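Local atomic coordinates of glucose-6-phosphate 1-dehydrogenase (Mycobacterium avium, PDB entry 4LGV), a protein that catalyses the oxidation of glucose 6-phosphate to 6-phosphogluconolactone with a nicotinamide cofactor, the entry step of the pentose phosphate pathway. Residues Glu411-Arg414 against Pro415-Leu419. Sequence-based numbering, arbitrary orientation.
Sequences EPVR and PYERL
R414 and E417 run alongside each other near the N-terminal end of helix 413-424, their guanidinium and carboxylate planes 18° apart. Opposite charges one turn apart often pair directly; here R414 NE and E417 OE2 stay 5.7 Å apart, and the two groups find partners of their own. The arginine, extended from CG to NE, gives NH1 to the carbonyl of D408 and NE to a glycerol probably from the crystallisation liquor, whereas E417 OE1 forms salt bridges with R53 and R57, tying the helix to the nucleotide-binding domain. E417 CG sits between the backbone N and carbonyl carbon (chi1 65°), which places it 3.2 Å from R414 O, and the extended remainder carries OE2 past R414 CA at 3.6 Å. Y416 departs on another course, its hydroxyl bonding to Y133 and T47. P415 offers no N-H, and its CD sits 3.0 Å from E411 O. After a weak Y416 N to P412 O bond, the helical ladder runs from E417 N to V413 O (2.9 Å, 173° at the hydrogen) and R418 N to R414 O. A water donates to E417 OE2 at 2.8 Å and, weakly, to R414 O at 3.3 Å.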
loop_
_atom_site.group_PDB
_atom_site.type_symbol
_atom_site.label_atom_id
_atom_site.label_comp_id
_atom_site.label_asym_id
_atom_site.label_seq_id
_atom_site.Cartn_x
_atom_site.Cartn_y
_atom_site.Cartn_z
ATOM N N GLU A 411 -8.728 -31.308 24.395
ATOM C CA GLU A 411 -8.745 -32.084 25.636
ATOM C C GLU A 411 -7.622 -31.534 26.555
ATOM O O GLU A 411 -6.475 -31.441 26.128
ATOM C CB GLU A 411 -8.625 -33.594 25.393
ATOM C CG GLU A 411 -9.980 -34.316 25.279
ATOM C CD GLU A 411 -10.789 -34.299 26.587
ATOM O OE1 GLU A 411 -10.250 -34.678 27.655
ATOM O OE2 GLU A 411 -11.974 -33.895 26.559
ATOM N N PRO A 412 -7.983 -31.140 27.800
ATOM C CA PRO A 412 -7.022 -30.451 28.698
ATOM C C PRO A 412 -5.714 -31.207 28.931
ATOM O O PRO A 412 -4.695 -30.576 29.103
ATOM C CB PRO A 412 -7.802 -30.260 30.022
ATOM C CG PRO A 412 -9.106 -30.978 29.861
ATOM C CD PRO A 412 -9.334 -31.217 28.395
ATOM N N VAL A 413 -5.717 -32.543 28.890
ATOM C CA VAL A 413 -4.436 -33.259 29.098
ATOM C C VAL A 413 -3.300 -32.908 28.093
ATOM O O VAL A 413 -2.123 -32.862 28.492
ATOM C CB VAL A 413 -4.599 -34.781 29.148
ATOM C CG1 VAL A 413 -5.024 -35.338 27.791
ATOM C CG2 VAL A 413 -3.289 -35.400 29.625
ATOM N N ARG A 414 -3.661 -32.664 26.824
ATOM C CA ARG A 414 -2.696 -32.454 25.740
ATOM C C ARG A 414 -1.879 -31.199 25.934
ATOM O O ARG A 414 -0.656 -31.244 25.886
ATOM C CB ARG A 414 -3.433 -32.422 24.415
ATOM C CG ARG A 414 -3.960 -33.781 23.958
ATOM C CD ARG A 414 -4.697 -33.635 22.623
ATOM N NE ARG A 414 -5.384 -34.862 22.247
ATOM C CZ ARG A 414 -5.904 -35.128 21.045
ATOM N NH1 ARG A 414 -5.822 -34.262 20.018
ATOM N NH2 ARG A 414 -6.491 -36.298 20.862
ATOM N N PRO A 415 -2.541 -30.107 26.244
ATOM C CA PRO A 415 -1.779 -28.927 26.587
ATOM C C PRO A 415 -0.877 -29.098 27.759
ATOM O O PRO A 415 0.257 -28.604 27.758
ATOM C CB PRO A 415 -2.845 -27.874 26.917
ATOM C CG PRO A 415 -4.184 -28.533 26.702
ATOM C CD PRO A 415 -3.954 -29.795 25.963
ATOM N N TYR A 416 -1.374 -29.770 28.765
ATOM C CA TYR A 416 -0.604 -29.937 29.963
ATOM C C TYR A 416 0.668 -30.759 29.731
ATOM O O TYR A 416 1.764 -30.331 30.095
ATOM C CB TYR A 416 -1.485 -30.559 31.024
ATOM C CG TYR A 416 -0.787 -30.626 32.316
ATOM C CD1 TYR A 416 -0.715 -29.520 33.153
ATOM C CD2 TYR A 416 -0.129 -31.771 32.675
ATOM C CE1 TYR A 416 -0.011 -29.557 34.335
ATOM C CE2 TYR A 416 0.574 -31.841 33.872
ATOM C CZ TYR A 416 0.631 -30.727 34.707
ATOM O OH TYR A 416 1.291 -30.824 35.904
ATOM N N GLU A 417 0.563 -31.889 29.064
ATOM C CA GLU A 417 1.765 -32.677 28.724
ATOM C C GLU A 417 2.730 -31.943 27.784
ATOM O O GLU A 417 3.954 -32.079 27.889
ATOM C CB GLU A 417 1.377 -34.043 28.130
ATOM C CG GLU A 417 0.664 -33.991 26.795
ATOM C CD GLU A 417 0.055 -35.329 26.365
ATOM O OE1 GLU A 417 0.266 -36.277 27.085
ATOM O OE2 GLU A 417 -0.629 -35.429 25.316
ATOM N N ARG A 418 2.190 -31.188 26.832
ATOM C CA ARG A 418 3.029 -30.388 25.947
ATOM C C ARG A 418 3.886 -29.392 26.749
ATOM O O ARG A 418 5.061 -29.215 26.481
ATOM C CB ARG A 418 2.120 -29.642 24.977
ATOM C CG ARG A 418 2.820 -28.794 23.953
ATOM C CD ARG A 418 1.804 -28.043 23.130
ATOM N NE ARG A 418 2.471 -27.257 22.115
ATOM C CZ ARG A 418 2.024 -26.118 21.585
ATOM N NH1 ARG A 418 0.884 -25.550 22.005
ATOM N NH2 ARG A 418 2.712 -25.552 20.624
ATOM N N LEU A 419 3.293 -28.721 27.730
ATOM C CA LEU A 419 4.035 -27.756 28.553
ATOM C C LEU A 419 5.105 -28.413 29.393
ATOM O O LEU A 419 6.211 -27.881 29.517
ATOM C CB LEU A 419 3.098 -26.998 29.494
ATOM C CG LEU A 419 2.262 -25.946 28.819
ATOM C CD1 LEU A 419 1.198 -25.432 29.758
ATOM C CD2 LEU A 419 3.097 -24.788 28.332
HETATM O O HOH W 1 -0.750 -33.398 23.372
#